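PDB 6HND: aromatic-amino-acid:2-oxoglutarate transaminase from Candida albicans, which probably transfers amino groups between aromatic amino acids, perhaps also 2-aminoadipate, and 2-oxo acids with the help of pyridoxal 5'-phosphate. Local coordinates for residues I210-F224 against T254-I266. Sequence-based numbering, arbitrary orientation.
Sequences INFDNDSDGIDLTQF and TGFTQSLEFRKKI. With K (potassium ion), chain G.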
ATOM      1  N   ILE B 210      -9.492 -27.596 -14.816  1.00 35.97           N
ATOM      2  CA  ILE B 210     -10.863 -27.332 -14.325  1.00 33.38           C
ATOM      3  C   ILE B 210     -11.802 -28.229 -15.106  1.00 34.74           C
ATOM      4  O   ILE B 210     -11.658 -28.333 -16.328  1.00 31.94           O
ATOM      5  CB  ILE B 210     -11.206 -25.850 -14.486  1.00 33.76           C
ATOM      6  CG1 ILE B 210     -10.557 -25.036 -13.365  1.00 32.02           C
ATOM      7  CG2 ILE B 210     -12.714 -25.663 -14.546  1.00 34.95           C
ATOM      8  CD1 ILE B 210     -10.597 -23.567 -13.623  1.00 35.37           C
ATOM      9  N   ASN B 211     -12.713 -28.886 -14.395  1.00 39.68           N
ATOM     10  CA  ASN B 211     -13.810 -29.674 -15.001  1.00 37.34           C
ATOM     11  C   ASN B 211     -14.924 -28.668 -15.363  1.00 35.26           C
ATOM     12  O   ASN B 211     -15.338 -27.921 -14.472  1.00 32.40           O
ATOM     13  CB  ASN B 211     -14.189 -30.792 -14.031  1.00 40.00           C
ATOM     14  CG  ASN B 211     -15.522 -31.439 -14.348  1.00 42.93           C
ATOM     15  OD1 ASN B 211     -15.910 -31.503 -15.506  1.00 39.09           O
ATOM     16  ND2 ASN B 211     -16.222 -31.916 -13.327  1.00 46.74           N
ATOM     17  N   PHE B 212     -15.421 -28.685 -16.607  1.00 35.56           N
ATOM     18  CA  PHE B 212     -16.423 -27.729 -17.151  1.00 36.78           C
ATOM     19  C   PHE B 212     -17.831 -28.336 -17.250  1.00 38.21           C
ATOM     20  O   PHE B 212     -18.711 -27.639 -17.781  1.00 38.07           O
ATOM     21  CB  PHE B 212     -15.934 -27.202 -18.500  1.00 37.36           C
ATOM     22  CG  PHE B 212     -14.928 -26.088 -18.354  1.00 37.08           C
ATOM     23  CD1 PHE B 212     -13.567 -26.359 -18.253  1.00 37.17           C
ATOM     24  CD2 PHE B 212     -15.347 -24.771 -18.259  1.00 36.03           C
ATOM     25  CE1 PHE B 212     -12.652 -25.324 -18.118  1.00 36.28           C
ATOM     26  CE2 PHE B 212     -14.431 -23.747 -18.087  1.00 36.34           C
ATOM     27  CZ  PHE B 212     -13.086 -24.026 -18.014  1.00 34.13           C
ATOM     28  N   ASP B 213     -18.078 -29.521 -16.677  1.00 39.50           N
ATOM     29  CA  ASP B 213     -19.459 -30.061 -16.481  1.00 41.30           C
ATOM     30  C   ASP B 213     -20.319 -29.081 -15.660  1.00 42.92           C
ATOM     31  O   ASP B 213     -19.772 -28.336 -14.796  1.00 45.65           O
ATOM     32  CB  ASP B 213     -19.447 -31.405 -15.753  1.00 36.81           C
ATOM     33  CG  ASP B 213     -18.798 -32.570 -16.494  1.00 36.58           C
ATOM     34  OD1 ASP B 213     -18.499 -32.422 -17.713  1.00 34.70           O
ATOM     35  OD2 ASP B 213     -18.582 -33.634 -15.828  1.00 35.48           O
ATOM     36  N   ASN B 214     -21.635 -29.108 -15.856  1.00 42.53           N
ATOM     37  CA  ASN B 214     -22.561 -28.171 -15.161  1.00 45.93           C
ATOM     38  C   ASN B 214     -22.540 -28.380 -13.642  1.00 44.79           C
ATOM     39  O   ASN B 214     -22.854 -27.417 -12.936  1.00 51.40           O
ATOM     40  CB  ASN B 214     -23.982 -28.288 -15.690  1.00 44.64           C
ATOM     41  CG  ASN B 214     -24.053 -27.799 -17.113  1.00 47.66           C
ATOM     42  OD1 ASN B 214     -24.204 -28.594 -18.037  1.00 50.54           O
ATOM     43  ND2 ASN B 214     -23.887 -26.504 -17.300  1.00 47.17           N
ATOM     44  N   ASP B 215     -22.202 -29.583 -13.169  1.00 44.34           N
ATOM     45  CA  ASP B 215     -22.201 -29.966 -11.730  1.00 47.07           C
ATOM     46  C   ASP B 215     -20.762 -29.916 -11.193  1.00 42.35           C
ATOM     47  O   ASP B 215     -20.512 -30.505 -10.129  1.00 44.86           O
ATOM     48  CB  ASP B 215     -22.853 -31.346 -11.521  1.00 42.68           C
ATOM     49  CG  ASP B 215     -22.105 -32.542 -12.108  1.00 45.99           C
ATOM     50  OD1 ASP B 215     -21.128 -32.344 -12.896  1.00 44.48           O
ATOM     51  OD2 ASP B 215     -22.486 -33.683 -11.781  1.00 41.24           O
ATOM     52  N   SER B 216     -19.826 -29.299 -11.921  1.00 42.15           N
ATOM     53  CA  SER B 216     -18.383 -29.293 -11.548  1.00 43.80           C
ATOM     54  C   SER B 216     -18.194 -28.536 -10.223  1.00 41.81           C
ATOM     55  O   SER B 216     -18.915 -27.558  -9.980  1.00 44.48           O
ATOM     56  CB  SER B 216     -17.529 -28.705 -12.647  1.00 43.54           C
ATOM     57  OG  SER B 216     -16.152 -28.781 -12.314  1.00 40.31           O
ATOM     58  N   ASP B 217     -17.238 -28.958  -9.401  1.00 40.29           N
ATOM     59  CA  ASP B 217     -16.784 -28.187  -8.216  1.00 38.86           C
ATOM     60  C   ASP B 217     -15.748 -27.144  -8.645  1.00 33.16           C
ATOM     61  O   ASP B 217     -15.304 -26.369  -7.790  1.00 36.38           O
ATOM     62  CB  ASP B 217     -16.216 -29.144  -7.169  1.00 41.88           C
ATOM     63  CG  ASP B 217     -17.281 -30.040  -6.554  1.00 42.34           C
ATOM     64  OD1 ASP B 217     -18.030 -29.549  -5.677  1.00 38.15           O
ATOM     65  OD2 ASP B 217     -17.357 -31.213  -6.976  1.00 41.50           O
ATOM     66  N   GLY B 218     -15.340 -27.155  -9.908  1.00 32.42           N
ATOM     67  CA  GLY B 218     -14.174 -26.388 -10.383  1.00 33.56           C
ATOM     68  C   GLY B 218     -13.030 -27.303 -10.754  1.00 32.16           C
ATOM     69  O   GLY B 218     -13.150 -28.027 -11.726  1.00 31.51           O
ATOM     70  N   ILE B 219     -11.928 -27.243 -10.017  1.00 34.23           N
ATOM     71  CA  ILE B 219     -10.807 -28.215 -10.157  1.00 37.80           C
ATOM     72  C   ILE B 219     -11.362 -29.604 -10.519  1.00 36.90           C
ATOM     73  O   ILE B 219     -12.307 -30.070  -9.841  1.00 32.40           O
ATOM     74  CB  ILE B 219      -9.989 -28.268  -8.859  1.00 34.16           C
ATOM     75  CG1 ILE B 219      -9.140 -26.997  -8.706  1.00 40.14           C
ATOM     76  CG2 ILE B 219      -9.135 -29.518  -8.829  1.00 33.63           C
ATOM     77  CD1 ILE B 219      -8.569 -26.784  -7.303  1.00 39.74           C
ATOM     78  N   ASP B 220     -10.732 -30.275 -11.484  1.00 34.75           N
ATOM     79  CA  ASP B 220     -11.023 -31.689 -11.821  1.00 37.01           C
ATOM     80  C   ASP B 220     -10.279 -32.592 -10.820  1.00 39.44           C
ATOM     81  O   ASP B 220      -9.049 -32.781 -10.965  1.00 36.45           O
ATOM     82  CB  ASP B 220     -10.618 -31.971 -13.265  1.00 42.47           C
ATOM     83  CG  ASP B 220     -10.985 -33.370 -13.744  1.00 46.43           C
ATOM     84  OD1 ASP B 220     -10.717 -34.343 -13.004  1.00 41.20           O
ATOM     85  OD2 ASP B 220     -11.540 -33.472 -14.856  1.00 56.65           O
ATOM     86  N   LEU B 221     -10.987 -33.154  -9.844  1.00 39.43           N
ATOM     87  CA  LEU B 221     -10.327 -33.893  -8.741  1.00 39.47           C
ATOM     88  C   LEU B 221      -9.524 -35.081  -9.295  1.00 37.65           C
ATOM     89  O   LEU B 221      -8.373 -35.279  -8.857  1.00 39.25           O
ATOM     90  CB  LEU B 221     -11.359 -34.331  -7.698  1.00 39.44           C
ATOM     91  CG  LEU B 221     -10.732 -34.967  -6.444  1.00 41.66           C
ATOM     92  CD1 LEU B 221      -9.889 -33.973  -5.679  1.00 41.02           C
ATOM     93  CD2 LEU B 221     -11.776 -35.572  -5.528  1.00 43.78           C
ATOM     94  N   THR B 222     -10.076 -35.849 -10.228  1.00 38.57           N
ATOM     95  CA  THR B 222      -9.405 -37.049 -10.794  1.00 38.25           C
ATOM     96  C   THR B 222      -8.044 -36.624 -11.371  1.00 41.10           C
ATOM     97  O   THR B 222      -7.038 -37.299 -11.064  1.00 36.98           O
ATOM     98  CB  THR B 222     -10.320 -37.757 -11.796  1.00 39.48           C
ATOM     99  OG1 THR B 222     -11.408 -38.316 -11.064  1.00 36.18           O
ATOM    100  CG2 THR B 222      -9.630 -38.868 -12.554  1.00 42.12           C
ATOM    101  N   GLN B 223      -7.998 -35.527 -12.141  1.00 40.77           N
ATOM    102  CA  GLN B 223      -6.750 -35.061 -12.797  1.00 42.07           C
ATOM    103  C   GLN B 223      -5.828 -34.413 -11.751  1.00 38.95           C
ATOM    104  O   GLN B 223      -4.611 -34.464 -11.957  1.00 39.17           O
ATOM    105  CB  GLN B 223      -7.044 -34.159 -13.996  1.00 47.20           C
ATOM    106  CG  GLN B 223      -7.640 -34.918 -15.181  1.00 54.28           C
ATOM    107  CD  GLN B 223      -6.794 -36.111 -15.570  1.00 64.58           C
ATOM    108  OE1 GLN B 223      -7.180 -37.266 -15.352  1.00 77.90           O
ATOM    109  NE2 GLN B 223      -5.614 -35.845 -16.122  1.00 61.74           N
ATOM    110  N   PHE B 224      -6.366 -33.874 -10.661  1.00 33.58           N
ATOM    111  CA  PHE B 224      -5.569 -33.288  -9.564  1.00 36.37           C
ATOM    112  C   PHE B 224      -4.837 -34.428  -8.832  1.00 34.73           C
ATOM    113  O   PHE B 224      -3.592 -34.442  -8.775  1.00 36.71           O
ATOM    114  CB  PHE B 224      -6.436 -32.395  -8.666  1.00 35.97           C
ATOM    115  CG  PHE B 224      -5.659 -31.602  -7.635  1.00 37.39           C
ATOM    116  CD1 PHE B 224      -4.639 -30.746  -8.014  1.00 39.93           C
ATOM    117  CD2 PHE B 224      -5.933 -31.717  -6.286  1.00 36.87           C
ATOM    118  CE1 PHE B 224      -3.918 -30.040  -7.061  1.00 43.23           C
ATOM    119  CE2 PHE B 224      -5.204 -31.021  -5.338  1.00 34.36           C
ATOM    120  CZ  PHE B 224      -4.211 -30.167  -5.729  1.00 37.60           C
ATOM    121  N   THR B 254     -14.408 -19.004 -13.764  1.00 38.99           N
ATOM    122  CA  THR B 254     -15.390 -20.029 -14.221  1.00 36.75           C
ATOM    123  C   THR B 254     -16.714 -19.940 -13.464  1.00 36.39           C
ATOM    124  O   THR B 254     -17.675 -20.478 -13.973  1.00 37.88           O
ATOM    125  CB  THR B 254     -14.822 -21.452 -14.174  1.00 39.73           C
ATOM    126  OG1 THR B 254     -14.534 -21.810 -12.823  1.00 40.37           O
ATOM    127  CG2 THR B 254     -13.584 -21.597 -15.034  1.00 41.09           C
ATOM    128  N   GLY B 255     -16.747 -19.332 -12.278  1.00 41.15           N
ATOM    129  CA  GLY B 255     -17.949 -19.203 -11.424  1.00 35.71           C
ATOM    130  C   GLY B 255     -18.220 -20.439 -10.578  1.00 39.32           C
ATOM    131  O   GLY B 255     -19.178 -20.393  -9.816  1.00 42.65           O
ATOM    132  N   PHE B 256     -17.409 -21.506 -10.664  1.00 38.21           N
ATOM    133  CA  PHE B 256     -17.628 -22.771  -9.906  1.00 40.62           C
ATOM    134  C   PHE B 256     -17.375 -22.567  -8.406  1.00 37.33           C
ATOM    135  O   PHE B 256     -16.649 -21.639  -7.998  1.00 37.56           O
ATOM    136  CB  PHE B 256     -16.760 -23.914 -10.440  1.00 45.85           C
ATOM    137  CG  PHE B 256     -17.116 -24.401 -11.826  1.00 43.20           C
ATOM    138  CD1 PHE B 256     -18.393 -24.842 -12.115  1.00 44.76           C
ATOM    139  CD2 PHE B 256     -16.166 -24.446 -12.832  1.00 44.01           C
ATOM    140  CE1 PHE B 256     -18.727 -25.283 -13.386  1.00 45.31           C
ATOM    141  CE2 PHE B 256     -16.499 -24.896 -14.104  1.00 49.30           C
ATOM    142  CZ  PHE B 256     -17.780 -25.314 -14.379  1.00 44.52           C
ATOM    143  N   THR B 257     -18.021 -23.400  -7.602  1.00 33.84           N
ATOM    144  CA  THR B 257     -17.945 -23.394  -6.126  1.00 36.08           C
ATOM    145  C   THR B 257     -17.715 -24.819  -5.634  1.00 36.29           C
ATOM    146  O   THR B 257     -18.537 -25.708  -5.978  1.00 41.02           O
ATOM    147  CB  THR B 257     -19.199 -22.812  -5.480  1.00 38.40           C
ATOM    148  OG1 THR B 257     -19.298 -21.463  -5.910  1.00 42.00           O
ATOM    149  CG2 THR B 257     -19.161 -22.864  -3.968  1.00 38.52           C
ATOM    150  N   GLN B 258     -16.631 -25.021  -4.884  1.00 37.02           N
ATOM    151  CA  GLN B 258     -16.256 -26.346  -4.336  1.00 37.87           C
ATOM    152  C   GLN B 258     -17.231 -26.660  -3.205  1.00 37.26           C
ATOM    153  O   GLN B 258     -17.411 -25.784  -2.334  1.00 35.24           O
ATOM    154  CB  GLN B 258     -14.805 -26.355  -3.842  1.00 36.12           C
ATOM    155  CG  GLN B 258     -13.771 -26.254  -4.948  1.00 33.67           C
ATOM    156  CD  GLN B 258     -12.386 -26.042  -4.386  1.00 34.40           C
ATOM    157  OE1 GLN B 258     -12.135 -26.219  -3.192  1.00 38.92           O
ATOM    158  NE2 GLN B 258     -11.469 -25.665  -5.251  1.00 28.37           N
ATOM    159  N   SER B 259     -17.838 -27.848  -3.250  1.00 36.48           N
ATOM    160  CA  SER B 259     -18.664 -28.430  -2.161  1.00 37.71           C
ATOM    161  C   SER B 259     -17.812 -28.595  -0.899  1.00 37.46           C
ATOM    162  O   SER B 259     -16.556 -28.676  -1.010  1.00 37.40           O
ATOM    163  CB  SER B 259     -19.240 -29.761  -2.576  1.00 36.55           C
ATOM    164  OG  SER B 259     -18.231 -30.760  -2.571  1.00 37.82           O
ATOM    165  N   LEU B 260     -18.465 -28.703   0.257  1.00 38.67           N
ATOM    166  CA  LEU B 260     -17.774 -29.043   1.523  1.00 39.74           C
ATOM    167  C   LEU B 260     -17.004 -30.356   1.332  1.00 40.74           C
ATOM    168  O   LEU B 260     -15.824 -30.382   1.683  1.00 38.78           O
ATOM    169  CB  LEU B 260     -18.790 -29.132   2.656  1.00 41.90           C
ATOM    170  CG  LEU B 260     -18.235 -29.586   4.007  1.00 43.52           C
ATOM    171  CD1 LEU B 260     -17.040 -28.730   4.454  1.00 38.58           C
ATOM    172  CD2 LEU B 260     -19.352 -29.587   5.052  1.00 40.46           C
ATOM    173  N   GLU B 261     -17.599 -31.376   0.713  1.00 40.01           N
ATOM    174  CA  GLU B 261     -16.948 -32.710   0.644  1.00 45.31           C
ATOM    175  C   GLU B 261     -15.733 -32.644  -0.307  1.00 41.01           C
ATOM    176  O   GLU B 261     -14.699 -33.283  -0.007  1.00 36.36           O
ATOM    177  CB  GLU B 261     -18.015 -33.788   0.395  1.00 49.66           C
ATOM    178  CG  GLU B 261     -18.292 -34.131  -1.054  1.00 61.68           C
ATOM    179  CD  GLU B 261     -19.208 -35.345  -1.203  1.00 71.74           C
ATOM    180  OE1 GLU B 261     -18.982 -36.146  -2.140  1.00 70.19           O
ATOM    181  OE2 GLU B 261     -20.146 -35.487  -0.367  1.00 66.98           O
ATOM    182  N   PHE B 262     -15.816 -31.844  -1.371  1.00 38.77           N
ATOM    183  CA  PHE B 262     -14.681 -31.577  -2.296  1.00 38.19           C
ATOM    184  C   PHE B 262     -13.529 -30.898  -1.532  1.00 36.05           C
ATOM    185  O   PHE B 262     -12.377 -31.312  -1.664  1.00 34.08           O
ATOM    186  CB  PHE B 262     -15.175 -30.762  -3.494  1.00 37.72           C
ATOM    187  CG  PHE B 262     -14.168 -30.628  -4.601  1.00 37.55           C
ATOM    188  CD1 PHE B 262     -13.116 -29.726  -4.500  1.00 42.21           C
ATOM    189  CD2 PHE B 262     -14.257 -31.415  -5.733  1.00 36.96           C
ATOM    190  CE1 PHE B 262     -12.189 -29.593  -5.529  1.00 40.50           C
ATOM    191  CE2 PHE B 262     -13.327 -31.295  -6.753  1.00 39.60           C
ATOM    192  CZ  PHE B 262     -12.284 -30.399  -6.640  1.00 42.37           C
ATOM    193  N   ARG B 263     -13.835 -29.897  -0.709  1.00 37.27           N
ATOM    194  CA  ARG B 263     -12.812 -29.188   0.106  1.00 39.19           C
ATOM    195  C   ARG B 263     -12.132 -30.152   1.087  1.00 38.39           C
ATOM    196  O   ARG B 263     -10.917 -30.004   1.296  1.00 37.12           O
ATOM    197  CB  ARG B 263     -13.420 -28.008   0.858  1.00 37.43           C
ATOM    198  CG  ARG B 263     -13.896 -26.881  -0.043  1.00 36.43           C
ATOM    199  CD  ARG B 263     -14.949 -26.025   0.648  1.00 37.73           C
ATOM    200  NE  ARG B 263     -15.649 -25.258  -0.355  1.00 36.37           N
ATOM    201  CZ  ARG B 263     -15.439 -23.977  -0.615  1.00 39.01           C
ATOM    202  NH1 ARG B 263     -14.608 -23.254   0.119  1.00 38.52           N
ATOM    203  NH2 ARG B 263     -16.124 -23.402  -1.585  1.00 42.28           N
ATOM    204  N   LYS B 264     -12.860 -31.113   1.667  1.00 39.24           N
ATOM    205  CA  LYS B 264     -12.245 -32.071   2.617  1.00 39.48           C
ATOM    206  C   LYS B 264     -11.209 -32.884   1.861  1.00 39.17           C
ATOM    207  O   LYS B 264     -10.155 -33.121   2.435  1.00 41.20           O
ATOM    208  CB  LYS B 264     -13.292 -32.951   3.296  1.00 45.81           C
ATOM    209  CG  LYS B 264     -14.229 -32.178   4.220  1.00 55.44           C
ATOM    210  CD  LYS B 264     -14.979 -33.038   5.221  1.00 59.40           C
ATOM    211  CE  LYS B 264     -16.249 -32.368   5.698  1.00 63.72           C
ATOM    212  NZ  LYS B 264     -16.744 -32.992   6.944  1.00 75.73           N
ATOM    213  N   LYS B 265     -11.496 -33.274   0.615  1.00 37.28           N
ATOM    214  CA  LYS B 265     -10.560 -34.104  -0.179  1.00 42.88           C
ATOM    215  C   LYS B 265      -9.318 -33.287  -0.560  1.00 37.91           C
ATOM    216  O   LYS B 265      -8.246 -33.845  -0.533  1.00 38.83           O
ATOM    217  CB  LYS B 265     -11.267 -34.687  -1.405  1.00 47.99           C
ATOM    218  CG  LYS B 265     -12.449 -35.593  -1.095  1.00 50.78           C
ATOM    219  CD  LYS B 265     -12.757 -36.503  -2.254  1.00 59.66           C
ATOM    220  CE  LYS B 265     -14.212 -36.482  -2.659  1.00 61.89           C
ATOM    221  NZ  LYS B 265     -15.059 -37.141  -1.646  1.00 56.28           N
ATOM    222  N   ILE B 266      -9.474 -32.023  -0.959  1.00 38.82           N
ATOM    223  CA  ILE B 266      -8.341 -31.109  -1.298  1.00 33.44           C
ATOM    224  C   ILE B 266      -7.487 -30.934  -0.043  1.00 33.02           C
ATOM    225  O   ILE B 266      -6.273 -31.060  -0.158  1.00 34.34           O
ATOM    226  CB  ILE B 266      -8.846 -29.752  -1.837  1.00 32.87           C
ATOM    227  CG1 ILE B 266      -9.598 -29.878  -3.168  1.00 31.83           C
ATOM    228  CG2 ILE B 266      -7.698 -28.753  -1.933  1.00 30.25           C
ATOM    229  CD1 ILE B 266      -8.756 -30.438  -4.302  1.00 33.03           C
TER
HETATM  230  K     K G 603     -19.908 -34.347 -13.523  1.00 53.80           K
HETATM  231  O   HOH W   1     -19.996 -25.610  -8.237  1.00 34.93           O
HETATM  232  O   HOH W   2     -11.897 -24.921  -8.038  1.00 28.51           O
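Asp217 CB lies over one face of the Phe262 ring, 3.6 Å from the centroid, a CH-pi contact displaced toward the rim; Ile219 CG2 meets the same ring at its edge, in plane. The second aromatic, Phe256, carries Ser216 CB over one face, 3.9 Å from its centroid, while the carbonyl oxygens of Asn211 and Asp213 approach obliquely. With CG beside its backbone N (chi1 -68°), Asp217 runs past Phe262 in the opposite direction, its carboxylate tilted 29° from the ring. This delivers Asp217 OD1 to Ser259 N, 3.0 Å away, for a nearly straight bond (165°) on the anti side. Ser259 OG adds a weak bond and N-caps helix 260-272, accepting from Phe262 N. Water 1 links backbone Ser216 O to Thr257 N; water 2 joins Ile219 N to the side-chain NE2 of Gln258, whose OE1 bonds Tyr324 OH. The first turn of helix 221-229 meets the second of helix 260-272, Leu221 CD1 4.0 Å from Ile266 CD1. Thus the loop after edge strand 204-208 packs on that helix start, and its Asp213-Ser216 type I beta turn binds potassium through Asp213 and Asp215. The helix dipole would probably stabilise the Asp217 carboxylate as an anion.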